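Local coordinates for GEO10716p1 (PDB 7BTG), which probably removes phosphate from phosphorylated arginine in proteins, as a member of the low molecular weight protein tyrosine phosphatase family, at residues A[50-55]-A[130-135]; A[74-79]-A[104-109]; A[118-123]-A[139-144]. The protein carries 1 engineered substitution. One frame throughout, in Å; residues are numbered along the deposited sequence.

Contact 1: residues A[50-55]-A[130-135]; sequences QARGQQ and QGMGGF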
ATOM      1  N   GLN A  50      -8.082  10.973  -1.107  1.00 38.19           N
ATOM      2  CA  GLN A  50      -8.028  12.361  -1.522  1.00 39.61           C
ATOM      3  C   GLN A  50      -8.402  12.478  -2.991  1.00 48.63           C
ATOM      4  O   GLN A  50      -7.963  11.682  -3.826  1.00 46.28           O
ATOM      5  CB  GLN A  50      -6.639  12.930  -1.282  1.00 40.02           C
ATOM      6  CG  GLN A  50      -6.648  14.416  -1.227  1.00 47.84           C
ATOM      7  CD  GLN A  50      -5.262  15.009  -1.262  1.00 55.90           C
ATOM      8  OE1 GLN A  50      -4.935  15.906  -0.474  1.00 50.29           O
ATOM      9  NE2 GLN A  50      -4.435  14.523  -2.191  1.00 52.18           N
ATOM     10  N   ALA A  51      -9.197  13.504  -3.303  1.00 50.29           N
ATOM     11  CA  ALA A  51      -9.949  13.523  -4.554  1.00 50.33           C
ATOM     12  C   ALA A  51      -9.040  13.432  -5.775  1.00 43.81           C
ATOM     13  O   ALA A  51      -9.374  12.749  -6.750  1.00 48.67           O
ATOM     14  CB  ALA A  51     -10.817  14.776  -4.612  1.00 43.70           C
ATOM     15  N   ARG A  52      -7.882  14.085  -5.743  1.00 45.11           N
ATOM     16  CA  ARG A  52      -7.040  14.061  -6.934  1.00 45.77           C
ATOM     17  C   ARG A  52      -6.419  12.695  -7.196  1.00 45.72           C
ATOM     18  O   ARG A  52      -5.870  12.486  -8.281  1.00 47.28           O
ATOM     19  CB  ARG A  52      -5.962  15.134  -6.827  1.00 42.06           C
ATOM     20  CG  ARG A  52      -5.067  14.977  -5.653  1.00 47.57           C
ATOM     21  CD  ARG A  52      -4.628  16.328  -5.100  1.00 47.99           C
ATOM     22  NE  ARG A  52      -3.379  16.846  -5.654  1.00 51.88           N
ATOM     23  CZ  ARG A  52      -2.434  17.405  -4.898  1.00 42.55           C
ATOM     24  NH1 ARG A  52      -2.605  17.467  -3.588  1.00 43.08           N
ATOM     25  NH2 ARG A  52      -1.315  17.878  -5.430  1.00 45.51           N
ATOM     26  N   GLY A  53      -6.506  11.763  -6.247  1.00 46.48           N
ATOM     27  CA  GLY A  53      -6.000  10.420  -6.446  1.00 40.81           C
ATOM     28  C   GLY A  53      -7.076   9.530  -7.022  1.00 46.38           C
ATOM     29  O   GLY A  53      -6.806   8.651  -7.849  1.00 39.85           O
ATOM     30  N   GLN A  54      -8.317   9.751  -6.578  1.00 45.77           N
ATOM     31  CA  GLN A  54      -9.454   9.077  -7.197  1.00 45.15           C
ATOM     32  C   GLN A  54      -9.597   9.477  -8.659  1.00 47.16           C
ATOM     33  O   GLN A  54     -10.050   8.675  -9.490  1.00 50.52           O
ATOM     34  CB  GLN A  54     -10.737   9.394  -6.424  1.00 49.06           C
ATOM     35  CG  GLN A  54     -10.794   8.771  -5.034  1.00 44.40           C
ATOM     36  CD  GLN A  54     -12.178   8.858  -4.395  1.00 47.57           C
ATOM     37  OE1 GLN A  54     -12.479   9.805  -3.676  1.00 50.41           O
ATOM     38  NE2 GLN A  54     -13.018   7.859  -4.649  1.00 46.62           N
ATOM     39  N   GLN A  55      -9.208  10.706  -8.996  1.00 42.05           N
ATOM     40  CA  GLN A  55      -9.225  11.124 -10.390  1.00 46.37           C
ATOM     41  C   GLN A  55      -8.175  10.375 -11.191  1.00 51.07           C
ATOM     42  O   GLN A  55      -8.494   9.726 -12.196  1.00 51.33           O
ATOM     43  CB  GLN A  55      -9.011  12.632 -10.493  1.00 46.89           C
ATOM     44  CG  GLN A  55     -10.285  13.419 -10.220  1.00 54.13           C
ATOM     45  CD  GLN A  55     -11.506  12.823 -10.926  1.00 61.76           C
ATOM     46  OE1 GLN A  55     -11.706  13.044 -12.127  1.00 61.50           O
ATOM     47  NE2 GLN A  55     -12.325  12.060 -10.182  1.00 54.49           N
ATOM     48  N   GLN A 130       2.091  20.158  -4.594  1.00 36.92           N
ATOM     49  CA  GLN A 130       1.156  20.911  -5.420  1.00 36.83           C
ATOM     50  C   GLN A 130       1.055  20.286  -6.808  1.00 37.38           C
ATOM     51  O   GLN A 130       2.068  19.966  -7.437  1.00 37.15           O
ATOM     52  CB  GLN A 130       1.575  22.378  -5.518  1.00 34.30           C
ATOM     53  CG  GLN A 130       0.392  23.326  -5.815  1.00 39.51           C
ATOM     54  CD  GLN A 130       0.818  24.726  -6.266  1.00 37.15           C
ATOM     55  OE1 GLN A 130       1.692  25.350  -5.669  1.00 37.63           O
ATOM     56  NE2 GLN A 130       0.196  25.217  -7.333  1.00 36.03           N
ATOM     57  N   GLY A 131      -0.167  20.114  -7.285  1.00 40.47           N
ATOM     58  CA  GLY A 131      -0.369  19.565  -8.603  1.00 43.35           C
ATOM     59  C   GLY A 131      -0.396  18.052  -8.562  1.00 45.43           C
ATOM     60  O   GLY A 131      -0.601  17.428  -7.516  1.00 49.05           O
ATOM     61  N   MET A 132      -0.160  17.450  -9.725  1.00 38.87           N
ATOM     62  CA  MET A 132      -0.298  16.013  -9.906  1.00 42.17           C
ATOM     63  C   MET A 132       1.027  15.275  -9.980  1.00 38.03           C
ATOM     64  O   MET A 132       1.021  14.044  -9.997  1.00 40.34           O
ATOM     65  CB  MET A 132      -1.103  15.729 -11.176  1.00 50.46           C
ATOM     66  CG  MET A 132      -2.561  16.017 -11.039  1.00 48.22           C
ATOM     67  SD  MET A 132      -3.301  14.980  -9.777  1.00 62.43           S
ATOM     68  CE  MET A 132      -5.017  15.258 -10.189  1.00 62.36           C
ATOM     69  N   GLY A 133       2.152  15.990 -10.035  1.00 36.12           N
ATOM     70  CA  GLY A 133       3.438  15.326 -10.203  1.00 36.50           C
ATOM     71  C   GLY A 133       3.751  14.324  -9.106  1.00 43.24           C
ATOM     72  O   GLY A 133       4.324  13.262  -9.364  1.00 37.34           O
ATOM     73  N   GLY A 134       3.374  14.639  -7.865  1.00 42.58           N
ATOM     74  CA  GLY A 134       3.599  13.692  -6.788  1.00 34.18           C
ATOM     75  C   GLY A 134       2.735  12.453  -6.915  1.00 30.44           C
ATOM     76  O   GLY A 134       3.198  11.341  -6.672  1.00 29.77           O
ATOM     77  N   PHE A 135       1.467  12.623  -7.291  1.00 32.84           N
ATOM     78  CA  PHE A 135       0.607  11.458  -7.453  1.00 34.11           C
ATOM     79  C   PHE A 135       1.062  10.603  -8.626  1.00 35.19           C
ATOM     80  O   PHE A 135       0.975   9.374  -8.573  1.00 32.53           O
ATOM     81  CB  PHE A 135      -0.840  11.884  -7.645  1.00 35.96           C
ATOM     82  CG  PHE A 135      -1.607  12.023  -6.366  1.00 38.58           C
ATOM     83  CD1 PHE A 135      -2.308  10.947  -5.843  1.00 36.00           C
ATOM     84  CD2 PHE A 135      -1.629  13.234  -5.685  1.00 42.98           C
ATOM     85  CE1 PHE A 135      -3.014  11.072  -4.670  1.00 38.33           C
ATOM     86  CE2 PHE A 135      -2.327  13.361  -4.502  1.00 40.82           C
ATOM     87  CZ  PHE A 135      -3.026  12.277  -3.999  1.00 39.36           C
TER

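Contact 2: residues A[74-79]-A[104-109]; sequences QDFYDF and PTCKIQ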
ATOM      1  N   GLN A  74      -5.018  -6.349  15.282  1.00 39.50           N
ATOM      2  CA  GLN A  74      -5.547  -7.497  14.548  1.00 42.52           C
ATOM      3  C   GLN A  74      -4.956  -7.591  13.156  1.00 42.32           C
ATOM      4  O   GLN A  74      -4.732  -8.696  12.644  1.00 41.72           O
ATOM      5  CB  GLN A  74      -7.074  -7.413  14.432  1.00 45.53           C
ATOM      6  CG  GLN A  74      -7.840  -8.160  15.506  1.00 56.30           C
ATOM      7  CD  GLN A  74      -7.838  -9.677  15.327  1.00 62.63           C
ATOM      8  OE1 GLN A  74      -7.272 -10.223  14.365  1.00 56.77           O
ATOM      9  NE2 GLN A  74      -8.482 -10.368  16.265  1.00 64.59           N
ATOM     10  N   ASP A  75      -4.690  -6.443  12.537  1.00 34.47           N
ATOM     11  CA  ASP A  75      -4.148  -6.437  11.188  1.00 39.30           C
ATOM     12  C   ASP A  75      -2.850  -7.234  11.101  1.00 38.12           C
ATOM     13  O   ASP A  75      -2.620  -7.943  10.120  1.00 39.06           O
ATOM     14  CB  ASP A  75      -3.938  -5.000  10.726  1.00 36.61           C
ATOM     15  CG  ASP A  75      -5.235  -4.307  10.430  1.00 36.64           C
ATOM     16  OD1 ASP A  75      -6.120  -4.970   9.863  1.00 41.12           O
ATOM     17  OD2 ASP A  75      -5.372  -3.111  10.761  1.00 39.70           O
ATOM     18  N   PHE A  76      -2.007  -7.158  12.127  1.00 35.91           N
ATOM     19  CA  PHE A  76      -0.709  -7.816  12.067  1.00 36.46           C
ATOM     20  C   PHE A  76      -0.809  -9.338  12.057  1.00 41.62           C
ATOM     21  O   PHE A  76       0.149 -10.007  11.644  1.00 42.41           O
ATOM     22  CB  PHE A  76       0.147  -7.351  13.242  1.00 32.34           C
ATOM     23  CG  PHE A  76       0.664  -5.958  13.082  1.00 34.95           C
ATOM     24  CD1 PHE A  76       1.937  -5.732  12.584  1.00 27.54           C
ATOM     25  CD2 PHE A  76      -0.136  -4.866  13.395  1.00 33.75           C
ATOM     26  CE1 PHE A  76       2.412  -4.445  12.427  1.00 29.04           C
ATOM     27  CE2 PHE A  76       0.343  -3.571  13.240  1.00 32.45           C
ATOM     28  CZ  PHE A  76       1.617  -3.369  12.746  1.00 28.17           C
ATOM     29  N   TYR A  77      -1.930  -9.895  12.504  1.00 38.06           N
ATOM     30  CA  TYR A  77      -2.152 -11.332  12.483  1.00 43.52           C
ATOM     31  C   TYR A  77      -2.974 -11.797  11.289  1.00 44.42           C
ATOM     32  O   TYR A  77      -2.988 -12.998  11.004  1.00 47.31           O
ATOM     33  CB  TYR A  77      -2.864 -11.776  13.765  1.00 38.51           C
ATOM     34  CG  TYR A  77      -2.109 -11.462  15.040  1.00 38.60           C
ATOM     35  CD1 TYR A  77      -1.025 -12.227  15.428  1.00 41.49           C
ATOM     36  CD2 TYR A  77      -2.489 -10.414  15.854  1.00 38.86           C
ATOM     37  CE1 TYR A  77      -0.347 -11.957  16.586  1.00 40.30           C
ATOM     38  CE2 TYR A  77      -1.814 -10.137  17.021  1.00 39.74           C
ATOM     39  CZ  TYR A  77      -0.752 -10.914  17.379  1.00 39.83           C
ATOM     40  OH  TYR A  77      -0.073 -10.646  18.530  1.00 40.75           O
ATOM     41  N   ASP A  78      -3.651 -10.886  10.590  1.00 41.10           N
ATOM     42  CA  ASP A  78      -4.557 -11.246   9.509  1.00 41.07           C
ATOM     43  C   ASP A  78      -3.992 -10.991   8.116  1.00 42.93           C
ATOM     44  O   ASP A  78      -4.738 -11.098   7.144  1.00 46.10           O
ATOM     45  CB  ASP A  78      -5.881 -10.489   9.647  1.00 43.97           C
ATOM     46  CG  ASP A  78      -6.628 -10.836  10.926  1.00 53.56           C
ATOM     47  OD1 ASP A  78      -6.461 -11.967  11.446  1.00 49.60           O
ATOM     48  OD2 ASP A  78      -7.384  -9.965  11.406  1.00 50.25           O
ATOM     49  N   PHE A  79      -2.721 -10.627   7.974  1.00 36.48           N
ATOM     50  CA  PHE A  79      -2.207 -10.375   6.635  1.00 37.92           C
ATOM     51  C   PHE A  79      -0.881 -11.088   6.452  1.00 36.30           C
ATOM     52  O   PHE A  79      -0.146 -11.322   7.413  1.00 36.89           O
ATOM     53  CB  PHE A  79      -2.053  -8.873   6.340  1.00 34.27           C
ATOM     54  CG  PHE A  79      -3.363  -8.163   6.152  1.00 37.02           C
ATOM     55  CD1 PHE A  79      -3.930  -8.062   4.896  1.00 35.27           C
ATOM     56  CD2 PHE A  79      -4.042  -7.622   7.238  1.00 32.34           C
ATOM     57  CE1 PHE A  79      -5.155  -7.427   4.725  1.00 36.78           C
ATOM     58  CE2 PHE A  79      -5.250  -6.986   7.077  1.00 33.14           C
ATOM     59  CZ  PHE A  79      -5.814  -6.881   5.822  1.00 32.23           C
ATOM     60  N   PRO A 104       3.701 -11.528  15.540  1.00 46.91           N
ATOM     61  CA  PRO A 104       3.010 -11.857  14.294  1.00 40.68           C
ATOM     62  C   PRO A 104       3.972 -12.478  13.296  1.00 42.19           C
ATOM     63  O   PRO A 104       5.195 -12.399  13.436  1.00 33.25           O
ATOM     64  CB  PRO A 104       2.503 -10.495  13.797  1.00 41.09           C
ATOM     65  CG  PRO A 104       2.809  -9.500  14.935  1.00 37.43           C
ATOM     66  CD  PRO A 104       3.977 -10.086  15.636  1.00 39.55           C
ATOM     67  N   THR A 105       3.393 -13.109  12.271  1.00 38.71           N
ATOM     68  CA  THR A 105       4.178 -13.682  11.187  1.00 44.17           C
ATOM     69  C   THR A 105       3.962 -12.965   9.866  1.00 45.33           C
ATOM     70  O   THR A 105       4.453 -13.431   8.833  1.00 42.33           O
ATOM     71  CB  THR A 105       3.872 -15.169  11.014  1.00 45.09           C
ATOM     72  OG1 THR A 105       2.462 -15.381  11.108  1.00 47.69           O
ATOM     73  CG2 THR A 105       4.566 -15.974  12.087  1.00 41.67           C
ATOM     74  N   CYS A 106       3.234 -11.855   9.860  1.00 40.49           N
ATOM     75  CA  CYS A 106       3.163 -11.072   8.640  1.00 36.95           C
ATOM     76  C   CYS A 106       4.563 -10.612   8.251  1.00 36.47           C
ATOM     77  O   CYS A 106       5.395 -10.293   9.108  1.00 40.44           O
ATOM     78  CB  CYS A 106       2.252  -9.866   8.840  1.00 33.04           C
ATOM     79  SG  CYS A 106       2.808  -8.812  10.188  1.00 41.55           S
ATOM     80  N   LYS A 107       4.827 -10.581   6.957  1.00 33.24           N
ATOM     81  CA  LYS A 107       6.032  -9.941   6.461  1.00 42.00           C
ATOM     82  C   LYS A 107       5.756  -8.450   6.277  1.00 36.72           C
ATOM     83  O   LYS A 107       4.764  -8.068   5.648  1.00 35.30           O
ATOM     84  CB  LYS A 107       6.473 -10.594   5.154  1.00 42.95           C
ATOM     85  CG  LYS A 107       6.474 -12.121   5.249  1.00 48.23           C
ATOM     86  CD  LYS A 107       7.341 -12.771   4.194  1.00 48.92           C
ATOM     87  CE  LYS A 107       7.896 -14.103   4.691  1.00 58.80           C
ATOM     88  NZ  LYS A 107       9.184 -13.911   5.424  1.00 63.25           N
ATOM     89  N   ILE A 108       6.622  -7.618   6.849  1.00 31.65           N
ATOM     90  CA  ILE A 108       6.499  -6.169   6.784  1.00 30.81           C
ATOM     91  C   ILE A 108       7.649  -5.637   5.938  1.00 30.98           C
ATOM     92  O   ILE A 108       8.819  -5.813   6.291  1.00 28.46           O
ATOM     93  CB  ILE A 108       6.514  -5.537   8.184  1.00 31.51           C
ATOM     94  CG1 ILE A 108       5.340  -6.057   9.029  1.00 34.25           C
ATOM     95  CG2 ILE A 108       6.492  -4.022   8.055  1.00 28.47           C
ATOM     96  CD1 ILE A 108       5.526  -5.874  10.543  1.00 29.52           C
ATOM     97  N   GLN A 109       7.330  -4.977   4.824  1.00 29.44           N
ATOM     98  CA  GLN A 109       8.369  -4.644   3.863  1.00 26.55           C
ATOM     99  C   GLN A 109       8.085  -3.298   3.216  1.00 28.43           C
ATOM    100  O   GLN A 109       6.933  -2.875   3.081  1.00 24.83           O
ATOM    101  CB  GLN A 109       8.504  -5.738   2.767  1.00 29.69           C
ATOM    102  CG  GLN A 109       8.756  -7.157   3.314  1.00 30.11           C
ATOM    103  CD  GLN A 109       8.646  -8.263   2.254  1.00 34.31           C
ATOM    104  OE1 GLN A 109       8.141  -8.054   1.154  1.00 34.30           O
ATOM    105  NE2 GLN A 109       9.133  -9.440   2.595  1.00 35.08           N
TER
HETATM  106  O   HOH W   1       0.306 -13.797   9.100  1.00 44.13           O

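Contact 3: residues A[118-123]-A[139-144]; sequences KEDEII and YLQILE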
ATOM      1  N   LYS A 118      17.469   0.976  -5.983  1.00 46.52           N
ATOM      2  CA  LYS A 118      17.467   1.590  -4.660  1.00 45.10           C
ATOM      3  C   LYS A 118      17.215   3.086  -4.724  1.00 38.18           C
ATOM      4  O   LYS A 118      16.600   3.650  -3.813  1.00 46.28           O
ATOM      5  CB  LYS A 118      18.784   1.305  -3.934  1.00 48.32           C
ATOM      6  CG  LYS A 118      18.774   0.010  -3.131  1.00 49.72           C
ATOM      7  N   GLU A 119      17.643   3.748  -5.791  1.00 43.09           N
ATOM      8  CA  GLU A 119      17.350   5.174  -5.853  1.00 42.64           C
ATOM      9  C   GLU A 119      15.875   5.454  -6.126  1.00 44.64           C
ATOM     10  O   GLU A 119      15.475   6.622  -6.141  1.00 41.84           O
ATOM     11  CB  GLU A 119      18.234   5.857  -6.906  1.00 46.08           C
ATOM     12  CG  GLU A 119      17.809   5.658  -8.362  1.00 50.89           C
ATOM     13  CD  GLU A 119      18.415   4.409  -9.001  1.00 54.85           C
ATOM     14  OE1 GLU A 119      19.021   3.580  -8.278  1.00 54.89           O
ATOM     15  OE2 GLU A 119      18.280   4.264 -10.235  1.00 56.90           O
ATOM     16  N   ASP A 120      15.053   4.417  -6.313  1.00 43.41           N
ATOM     17  CA  ASP A 120      13.616   4.568  -6.507  1.00 42.40           C
ATOM     18  C   ASP A 120      12.815   3.800  -5.461  1.00 39.46           C
ATOM     19  O   ASP A 120      11.624   3.546  -5.663  1.00 36.45           O
ATOM     20  CB  ASP A 120      13.226   4.124  -7.915  1.00 42.28           C
ATOM     21  CG  ASP A 120      13.355   5.241  -8.911  1.00 51.27           C
ATOM     22  OD1 ASP A 120      12.403   6.048  -9.016  1.00 58.15           O
ATOM     23  OD2 ASP A 120      14.418   5.331  -9.562  1.00 56.67           O
ATOM     24  N   GLU A 121      13.464   3.432  -4.354  1.00 38.96           N
ATOM     25  CA  GLU A 121      12.848   2.632  -3.298  1.00 33.92           C
ATOM     26  C   GLU A 121      11.677   3.355  -2.629  1.00 30.70           C
ATOM     27  O   GLU A 121      10.685   2.726  -2.240  1.00 29.71           O
ATOM     28  CB  GLU A 121      13.906   2.321  -2.239  1.00 31.40           C
ATOM     29  CG  GLU A 121      14.460   0.941  -2.188  1.00 43.21           C
ATOM     30  CD  GLU A 121      15.057   0.658  -0.821  1.00 44.85           C
ATOM     31  OE1 GLU A 121      15.601   1.602  -0.193  1.00 39.70           O
ATOM     32  OE2 GLU A 121      14.953  -0.498  -0.358  1.00 56.89           O
ATOM     33  N   ILE A 122      11.804   4.662  -2.430  1.00 26.88           N
ATOM     34  CA  ILE A 122      10.945   5.404  -1.508  1.00 33.34           C
ATOM     35  C   ILE A 122       9.752   5.991  -2.259  1.00 29.68           C
ATOM     36  O   ILE A 122       9.910   6.788  -3.186  1.00 29.21           O
ATOM     37  CB  ILE A 122      11.733   6.519  -0.791  1.00 32.49           C
ATOM     38  CG1 ILE A 122      13.015   5.983  -0.158  1.00 30.36           C
ATOM     39  CG2 ILE A 122      10.884   7.148   0.295  1.00 32.98           C
ATOM     40  CD1 ILE A 122      12.767   5.011   0.989  1.00 34.83           C
ATOM     41  N   ILE A 123       8.552   5.660  -1.813  1.00 31.77           N
ATOM     42  CA  ILE A 123       7.337   6.201  -2.397  1.00 29.12           C
ATOM     43  C   ILE A 123       6.883   7.366  -1.530  1.00 27.21           C
ATOM     44  O   ILE A 123       6.346   7.162  -0.441  1.00 32.33           O
ATOM     45  CB  ILE A 123       6.272   5.112  -2.527  1.00 24.24           C
ATOM     46  CG1 ILE A 123       6.925   3.919  -3.216  1.00 27.77           C
ATOM     47  CG2 ILE A 123       5.105   5.625  -3.315  1.00 29.43           C
ATOM     48  CD1 ILE A 123       5.998   2.899  -3.761  1.00 24.13           C
ATOM     49  N   TYR A 139       2.050   6.756  -8.428  1.00 36.89           N
ATOM     50  CA  TYR A 139       1.300   5.751  -9.159  1.00 33.30           C
ATOM     51  C   TYR A 139       2.241   4.826  -9.915  1.00 29.37           C
ATOM     52  O   TYR A 139       2.072   3.602  -9.885  1.00 27.54           O
ATOM     53  CB  TYR A 139       0.317   6.426 -10.113  1.00 34.12           C
ATOM     54  CG  TYR A 139      -0.389   5.442 -11.013  1.00 33.84           C
ATOM     55  CD1 TYR A 139       0.165   5.063 -12.232  1.00 42.04           C
ATOM     56  CD2 TYR A 139      -1.605   4.891 -10.651  1.00 34.66           C
ATOM     57  CE1 TYR A 139      -0.465   4.164 -13.047  1.00 38.50           C
ATOM     58  CE2 TYR A 139      -2.241   3.985 -11.470  1.00 40.27           C
ATOM     59  CZ  TYR A 139      -1.665   3.627 -12.664  1.00 33.15           C
ATOM     60  OH  TYR A 139      -2.285   2.723 -13.494  1.00 45.49           O
ATOM     61  N   LEU A 140       3.243   5.397 -10.591  1.00 31.09           N
ATOM     62  CA  LEU A 140       4.173   4.593 -11.380  1.00 36.35           C
ATOM     63  C   LEU A 140       5.031   3.706 -10.487  1.00 34.26           C
ATOM     64  O   LEU A 140       5.199   2.513 -10.773  1.00 32.61           O
ATOM     65  CB  LEU A 140       5.053   5.500 -12.251  1.00 33.76           C
ATOM     66  CG  LEU A 140       4.343   6.296 -13.369  1.00 42.95           C
ATOM     67  CD1 LEU A 140       5.207   7.460 -13.873  1.00 31.35           C
ATOM     68  CD2 LEU A 140       3.905   5.406 -14.553  1.00 32.66           C
ATOM     69  N   GLN A 141       5.577   4.267  -9.398  1.00 32.95           N
ATOM     70  CA  GLN A 141       6.320   3.452  -8.436  1.00 33.70           C
ATOM     71  C   GLN A 141       5.457   2.336  -7.869  1.00 29.51           C
ATOM     72  O   GLN A 141       5.929   1.209  -7.685  1.00 30.03           O
ATOM     73  CB  GLN A 141       6.845   4.307  -7.285  1.00 30.62           C
ATOM     74  CG  GLN A 141       8.180   4.981  -7.476  1.00 32.71           C
ATOM     75  CD  GLN A 141       8.406   6.086  -6.433  1.00 34.66           C
ATOM     76  OE1 GLN A 141       7.560   6.950  -6.247  1.00 36.00           O
ATOM     77  NE2 GLN A 141       9.542   6.041  -5.743  1.00 34.35           N
ATOM     78  N   ILE A 142       4.196   2.632  -7.566  1.00 32.03           N
ATOM     79  CA  ILE A 142       3.339   1.618  -6.966  1.00 29.52           C
ATOM     80  C   ILE A 142       3.008   0.538  -7.991  1.00 28.40           C
ATOM     81  O   ILE A 142       2.994  -0.659  -7.675  1.00 25.61           O
ATOM     82  CB  ILE A 142       2.070   2.266  -6.377  1.00 24.94           C
ATOM     83  CG1 ILE A 142       2.397   3.106  -5.132  1.00 30.19           C
ATOM     84  CG2 ILE A 142       1.074   1.208  -5.999  1.00 24.35           C
ATOM     85  CD1 ILE A 142       1.292   4.116  -4.754  1.00 28.27           C
ATOM     86  N   LEU A 143       2.748   0.943  -9.231  1.00 29.92           N
ATOM     87  CA  LEU A 143       2.419  -0.020 -10.276  1.00 30.89           C
ATOM     88  C   LEU A 143       3.584  -0.977 -10.532  1.00 34.25           C
ATOM     89  O   LEU A 143       3.407  -2.198 -10.504  1.00 33.51           O
ATOM     90  CB  LEU A 143       2.032   0.720 -11.553  1.00 32.19           C
ATOM     91  CG  LEU A 143       1.657  -0.145 -12.751  1.00 36.58           C
ATOM     92  CD1 LEU A 143       0.602  -1.160 -12.342  1.00 32.37           C
ATOM     93  CD2 LEU A 143       1.150   0.759 -13.844  1.00 36.15           C
ATOM     94  N   GLU A 144       4.793  -0.446 -10.757  1.00 29.29           N
ATOM     95  CA  GLU A 144       5.916  -1.347 -10.988  1.00 34.57           C
ATOM     96  C   GLU A 144       6.152  -2.229  -9.777  1.00 37.28           C
ATOM     97  O   GLU A 144       6.368  -3.443  -9.922  1.00 34.64           O
ATOM     98  CB  GLU A 144       7.194  -0.583 -11.335  1.00 35.43           C
ATOM     99  CG  GLU A 144       8.367  -1.531 -11.654  1.00 36.72           C
ATOM    100  CD  GLU A 144       9.649  -0.802 -12.050  1.00 46.44           C
ATOM    101  OE1 GLU A 144       9.597   0.432 -12.267  1.00 44.29           O
ATOM    102  OE2 GLU A 144      10.712  -1.468 -12.150  1.00 48.71           O
TER

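Contact 1: residues A[50-55]-A[130-135]
R52 reaches across from the start of helix 51-58 to F135, the long axes of the two side chains nearly perpendicular. Its guanidinium is not stacked flat on the phenyl: the planes are 49° apart, and CE2 of F135 sits over one guanidinium face, displaced toward the rim. The aliphatic part makes the closer approach, with R52 CG 3.4 Å from F135 CE2. With CG placed between the backbone N and the carbonyl carbon (chi1 60°), the chain then bends twice on its way to the far segment. There NH2 finds its hydrogen bond at the carbonyl O of I129, and NH1 makes a weaker one to Y127 O. The methyl end of M132 reaches the base of the arginine, its CE 3.5 Å from R52 CB.

The contact borders the probable catalytic pocket. Y127 follows the Asp-Pro pair characteristic of the general-acid loop in this family, while T11 and C12 fall, by sequence, in the family's phosphate-binding P-loop. Q50, the N-cap of helix 51-58, is bonded through its backbone to T11, and F135 packs on C12.

Q50 approaches F135 from the edge of the ring, its NE2 3.2 Å from CZ, with amide and ring planes inclined by 38°. The phenyl also comes close to helix 51-58 at G53, where no CB intervenes and CA lies 3.5 Å from F135 CE1.

Contact 2: residues A[74-79]-A[104-109]
F76 meets P104, C106 and I108 in turn, using its backbone carbonyl, its CB and one margin of its ring. The carbonyl O of F76 lies 3.2 Å from P104 CB, and F76 CB is 3.8 Å from P104 CG. Further out, CD1 of I108 comes in near the plane of the phenyl, at its edge, 3.9 Å from F76 CE1. Between these two partners is the C106 sulfur, an oblique sulfur-aromatic contact with SG 5.2 Å from the centroid of the F76 ring and 69° off its normal. A chi1 of 58° tucks the C106 thiol in over its own backbone, where it faces F76, while C106 CB rests 3.1 Å from F79 O. That same carbonyl accepts a hydrogen bond from a water, which is linked weakly to T105 OG1.

Segment 104-109 leads into the last strand of a beta-alpha-beta crossover: strand 81-84, helix 87-99 and strand 107-110, parallel neighbours in the sheet. Backbone bonds from K107 to D80 and I82 begin this pairing just beyond F79.

The crossover helix packs against the apolar side chains, A97 touching both F76 and I108, with M96 on F76 and L90 on I108. Y77 lays its ring by P104, CE1 4.1 Å from P104 CA, and its hydroxyl is hydrogen-bonded to P102 O. Next to F76 in the helix, D75 forms a salt bridge with R69 and accepts a hydrogen bond from S72 N.

Contact 3: residues A[118-123]-A[139-144]
Q141 stretches from helix 133-154 past I123, the two side chains running antiparallel, side by side, with Q141 CB 3.9 Å from I123 CD1. Its CG stands anti to the carbonyl carbon (chi1 -87°), and the extended chain beyond it delivers the amide to the backbone of the loop. There NE2 donates to two carbonyls. The bond to I122 O is short, 2.7 Å from NE2, but bent, with an angle of 137° at the hydrogen; that to D120 O is longer, 3.3 Å from NE2, yet straighter at 162°. The D120 oxygen lies close to the glutamine amide plane and the I122 oxygen is tilted from it, while the nitrogen stands well above both carbonyl planes. One side-chain nitrogen thus grips the loop on both sides of E121 and fixes the rotation of the amide.

Beside this polar grip, I123 points toward the helix and adds an apolar contact. Its CD1 meets I142 at a right angle between the side chains, 3.9 Å from I142 CG1.

The next shell links the loop to the probable active-site end of the sheet. I123 O accepts a hydrogen bond from R13, by sequence within the family's P-loop signature. I142 carries the packing on to A17 and I20 of helix 13-27. Touching helix 133-154 with its side chain and bonded through its backbone to M85, just past strand 81-84, I123 places the loop between that helix and the sheet.

In the fold
Helix 133-154 is common to contacts 1 and 3, whose centres are 16 Å apart: its first turn receives helix 51-58, and the following turns hold the loop 118-123. Their segments alternate along the chain, and both contacts border the probable phosphate-binding site, contact 1 through T11 and C12, contact 3 through R13. Contact 2 lies on the opposite side of the chain's centre from contact 1, about 29 Å between centres, and is nested within the chain loop that contact 1 closes. It comes nearer to contact 3, with nearest atoms about 8 Å apart, and precedes it in sequence. Strand 107-110, entered from contact 2, leads on toward the loop of contact 3.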